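Local coordinates for protein 2-polyprenyl-6-methoxyphenol hydroxylase-like FAD-dependent oxidoreductase (Streptomyces sp. NRRL 11266, PDB 6UI5) that is probably a flavoprotein oxidoreductase of the FAD-dependent aromatic-ring hydroxylase family, and binds flavin-adenine dinucleotide in a domain of Rossmann type, at residues G204-L208 and F220-F224; V410-T414 and V454-V459. All blocks are in the same frame, centred on the assembly; numbering follows the deposited sequence.

Contact 1. Residues G204-L208 and F220-F224; sequences GDQFL and FSAEF
Gln206-Leu208 and Phe220-Phe224 run antiparallel, with segment axes 4.8 Å apart at closest and 174° between their directions. They form part of a beta hairpin in the antiparallel sheet of the FAD-binding part of the chain. Gln206 with Ala222 and Leu208 with Phe220 are hydrogen-bonded pairs; Phe207 with Ser221 is the non-hydrogen-bonded pair between them. The backbone bond from Leu208 N to Phe220 O is 2.7 Å long and nearly straight.

Gln206, Leu208, Phe220 and Ala222 point to one face of the sheet. There CB of Leu208 lies 4.0 Å from CB of Phe220. The side chain of Phe220 touches FAD, and its ring meets that of Tyr264. Phe207 and Ser221 point to the other face, where both touch Leu248 of helix 238-249. Ser221 OG is hydrogen-bonded to Ile180 N of the next strand.

Before Gln206 a side chain takes over the pairing. Asp205 OD2 accepts a hydrogen bond from Phe224 N at 2.8 Å, met nearly along its C-O axis. The carboxylate of Glu223 is close by, but its OE1 makes a salt bridge with Arg247. The Phe224 ring reaches back to the loop residue Gly204 and turns its edge to it. Gly204 O lies near the ring plane, 3.2 Å from Phe224 CE2.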
# COMPACT_ATOMS: atom_id res chain seq x y z
N GLY A 204 4.17 -17.81 8.11
CA GLY A 204 4.74 -17.39 6.84
C GLY A 204 5.51 -18.43 6.04
O GLY A 204 5.76 -18.25 4.84
N ASP A 205 5.86 -19.55 6.69
CA ASP A 205 6.82 -20.50 6.14
C ASP A 205 6.25 -21.28 4.97
O ASP A 205 5.13 -21.80 5.04
CB ASP A 205 7.28 -21.46 7.23
CG ASP A 205 7.47 -20.77 8.56
OD1 ASP A 205 6.50 -20.74 9.35
OD2 ASP A 205 8.56 -20.23 8.80
N GLN A 206 7.04 -21.40 3.90
CA GLN A 206 6.62 -22.08 2.68
C GLN A 206 7.51 -23.28 2.42
O GLN A 206 8.66 -23.35 2.89
CB GLN A 206 6.68 -21.12 1.47
CG GLN A 206 6.26 -19.66 1.79
CD GLN A 206 6.58 -18.66 0.66
OE1 GLN A 206 6.44 -18.98 -0.52
NE2 GLN A 206 6.98 -17.44 1.03
N PHE A 207 6.97 -24.25 1.69
CA PHE A 207 7.77 -25.33 1.13
C PHE A 207 7.42 -25.53 -0.33
O PHE A 207 6.25 -25.76 -0.66
CB PHE A 207 7.57 -26.66 1.86
CG PHE A 207 8.18 -27.81 1.12
CD1 PHE A 207 9.54 -28.06 1.19
CD2 PHE A 207 7.40 -28.62 0.31
CE1 PHE A 207 10.11 -29.11 0.49
CE2 PHE A 207 7.97 -29.66 -0.40
CZ PHE A 207 9.33 -29.91 -0.30
N LEU A 208 8.42 -25.51 -1.20
CA LEU A 208 8.23 -25.78 -2.62
C LEU A 208 8.91 -27.10 -2.98
O LEU A 208 10.12 -27.25 -2.78
CB LEU A 208 8.79 -24.66 -3.48
CG LEU A 208 8.71 -25.04 -4.96
CD1 LEU A 208 7.24 -25.16 -5.39
CD2 LEU A 208 9.46 -24.07 -5.86
N PHE A 220 12.75 -26.27 -2.18
CA PHE A 220 12.98 -24.93 -1.65
C PHE A 220 12.18 -24.76 -0.37
O PHE A 220 10.99 -25.09 -0.32
CB PHE A 220 12.58 -23.85 -2.66
CG PHE A 220 12.78 -22.46 -2.15
CD1 PHE A 220 14.02 -21.84 -2.24
CD2 PHE A 220 11.73 -21.77 -1.57
CE1 PHE A 220 14.21 -20.56 -1.76
CE2 PHE A 220 11.90 -20.50 -1.09
CZ PHE A 220 13.15 -19.89 -1.19
N SER A 221 12.84 -24.24 0.66
CA SER A 221 12.17 -23.93 1.92
C SER A 221 12.49 -22.50 2.32
O SER A 221 13.59 -21.99 2.09
CB SER A 221 12.63 -24.88 3.03
OG SER A 221 14.01 -24.68 3.28
N ALA A 222 11.52 -21.86 2.97
CA ALA A 222 11.65 -20.47 3.39
C ALA A 222 10.95 -20.30 4.73
O ALA A 222 9.73 -20.49 4.82
CB ALA A 222 11.05 -19.52 2.36
N GLU A 223 11.71 -19.96 5.76
CA GLU A 223 11.20 -19.98 7.12
C GLU A 223 11.43 -18.62 7.77
O GLU A 223 12.47 -18.00 7.58
CB GLU A 223 11.88 -21.11 7.93
CG GLU A 223 11.27 -22.47 7.63
CD GLU A 223 11.88 -23.61 8.45
OE1 GLU A 223 12.91 -24.19 8.02
OE2 GLU A 223 11.33 -23.93 9.54
N PHE A 224 10.43 -18.16 8.52
CA PHE A 224 10.49 -16.86 9.16
C PHE A 224 10.74 -17.09 10.64
O PHE A 224 10.00 -17.82 11.30
CB PHE A 224 9.20 -16.06 8.94
CG PHE A 224 8.98 -15.64 7.51
CD1 PHE A 224 9.51 -14.46 7.02
CD2 PHE A 224 8.21 -16.42 6.65
CE1 PHE A 224 9.28 -14.07 5.70
CE2 PHE A 224 7.99 -16.03 5.34
CZ PHE A 224 8.53 -14.86 4.87

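Contact 2. Residues V410-T414 and V454-V459; sequences VQIKT and VRAQPV
Val410-Thr414 and Val454-Val459 lie with their end-to-end directions 131° apart, and their nearest CA atoms are those of Thr414 and Ala456, at 4.8 Å. The contact belongs to the C-terminal region, which is of a thioredoxin-like family. It brings the strand 411-414 of a two-stranded antiparallel sheet against the end of strand 451-455, an outermost strand of the four-stranded mixed sheet, and the loop after it.

The segments share one direct backbone hydrogen bond. Gln457 N gives it to Lys413 O at 3.3 Å, a long and rather bent bond with 138° at the hydrogen. The same oxygen receives a CA-H...O contact from Ala456. A water adds a second link: it accepts from Lys413 N and donates to Gln457 O.

Apart from these polar links, branched side chains make most of the apolar part of the contact. Ile412 meets three residues of 454-459. With chi1 at 65°, its CG1 lies between the backbone N and the carbonyl carbon. CD1, carried on CG1, meets Val454 CG1 at 3.9 Å and Ala456 CB at 4.0 Å; the Ile412 and Val454 side chains cross at about a right angle. The other branch, CG2, is 4.0 Å from CG2 of Val459.

Val459 also uses both of its methyls. Its CG1 packs on the Val410 side chain, and its CG2 also touches the backbone oxygen of Gln411. Leu435 touches both Ala456 and Val459, and Met419 of strand 417-420 touches Ile412. Arg455 leads away to a salt bridge with Asp434. Its backbone stays near the first segment: Thr414 OG1 lies 3.6 Å from Arg455 O.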
# COMPACT_ATOMS: atom_id res chain seq x y z
N VAL A 410 5.05 -7.31 -30.29
CA VAL A 410 4.23 -7.16 -31.49
C VAL A 410 5.05 -7.62 -32.67
O VAL A 410 6.28 -7.51 -32.68
CB VAL A 410 3.71 -5.71 -31.72
CG1 VAL A 410 2.64 -5.34 -30.69
CG2 VAL A 410 4.85 -4.69 -31.70
N GLN A 411 4.36 -8.14 -33.67
CA GLN A 411 4.96 -8.38 -34.97
C GLN A 411 5.24 -7.07 -35.69
O GLN A 411 4.41 -6.16 -35.68
CB GLN A 411 4.04 -9.24 -35.83
CG GLN A 411 4.00 -10.67 -35.41
CD GLN A 411 5.35 -11.30 -35.56
OE1 GLN A 411 6.15 -11.29 -34.62
NE2 GLN A 411 5.63 -11.84 -36.74
N ILE A 412 6.39 -6.97 -36.32
CA ILE A 412 6.59 -5.92 -37.30
C ILE A 412 7.01 -6.56 -38.61
O ILE A 412 7.94 -7.38 -38.65
CB ILE A 412 7.60 -4.86 -36.82
CG1 ILE A 412 8.97 -5.43 -36.66
CG2 ILE A 412 7.13 -4.19 -35.52
CD1 ILE A 412 9.82 -5.09 -37.78
N LYS A 413 6.32 -6.20 -39.69
CA LYS A 413 6.48 -6.85 -40.98
C LYS A 413 7.33 -6.00 -41.91
O LYS A 413 6.98 -4.87 -42.22
CB LYS A 413 5.11 -7.13 -41.59
CG LYS A 413 4.15 -7.82 -40.64
CD LYS A 413 2.77 -7.92 -41.28
CE LYS A 413 1.86 -8.91 -40.57
NZ LYS A 413 1.57 -8.51 -39.15
N THR A 414 8.45 -6.55 -42.36
CA THR A 414 9.38 -5.89 -43.25
C THR A 414 9.19 -6.46 -44.66
O THR A 414 8.56 -7.51 -44.83
CB THR A 414 10.82 -6.07 -42.72
OG1 THR A 414 11.03 -5.18 -41.60
CG2 THR A 414 11.89 -5.83 -43.75
N VAL A 454 14.60 0.68 -39.47
CA VAL A 454 13.77 -0.46 -39.82
C VAL A 454 12.43 0.09 -40.33
O VAL A 454 11.70 0.77 -39.59
CB VAL A 454 13.57 -1.38 -38.60
CG1 VAL A 454 12.49 -2.43 -38.87
CG2 VAL A 454 14.94 -2.03 -38.14
N ARG A 455 12.12 -0.21 -41.60
CA ARG A 455 10.89 0.23 -42.27
C ARG A 455 9.88 -0.90 -42.24
O ARG A 455 10.09 -1.95 -42.86
CB ARG A 455 11.15 0.64 -43.72
CG ARG A 455 12.38 1.46 -43.96
CD ARG A 455 12.15 2.94 -43.66
NE ARG A 455 13.28 3.73 -44.14
CZ ARG A 455 13.37 5.05 -44.05
NH1 ARG A 455 12.38 5.75 -43.50
NH2 ARG A 455 14.45 5.67 -44.53
N ALA A 456 8.77 -0.68 -41.56
CA ALA A 456 7.80 -1.73 -41.33
C ALA A 456 6.39 -1.20 -41.53
O ALA A 456 6.17 0.00 -41.76
CB ALA A 456 7.95 -2.33 -39.93
N GLN A 457 5.44 -2.10 -41.40
CA GLN A 457 4.04 -1.80 -41.55
C GLN A 457 3.47 -1.21 -40.28
O GLN A 457 4.02 -1.41 -39.19
CB GLN A 457 3.30 -3.05 -41.99
CG GLN A 457 3.78 -3.42 -43.39
CD GLN A 457 3.19 -2.46 -44.41
OE1 GLN A 457 1.96 -2.32 -44.48
NE2 GLN A 457 4.05 -1.77 -45.16
N PRO A 458 2.43 -0.38 -40.38
CA PRO A 458 1.86 0.23 -39.18
C PRO A 458 1.40 -0.84 -38.21
O PRO A 458 0.91 -1.90 -38.61
CB PRO A 458 0.70 1.07 -39.72
CG PRO A 458 0.41 0.52 -41.06
CD PRO A 458 1.73 0.07 -41.60
N VAL A 459 1.57 -0.57 -36.93
CA VAL A 459 1.27 -1.52 -35.87
C VAL A 459 0.16 -0.91 -35.02
O VAL A 459 0.31 0.21 -34.53
CB VAL A 459 2.50 -1.84 -35.01
CG1 VAL A 459 2.12 -2.68 -33.77
CG2 VAL A 459 3.56 -2.52 -35.87
O HOH W 1 4.82 -4.12 -39.10

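Overall arrangement
Contact 1 and contact 2 belong to different parts of the chain, the FAD-binding region and the C-terminal thioredoxin-like region. Both segments of contact 1 precede those of contact 2 in sequence. The chain's centre lies between the two contacts. Their own centres are 46 Å apart, and their nearest atoms about 30 Å, so they do not touch. Contact 1 reaches the flavin pocket through Phe220, whose side chain is about 4 Å from the bound FAD. No residue of contact 2 is in that pocket. The first joins neighbouring strands of one sheet. The second sets a strand of one sheet against the end of an outermost strand of another and the loop that follows it.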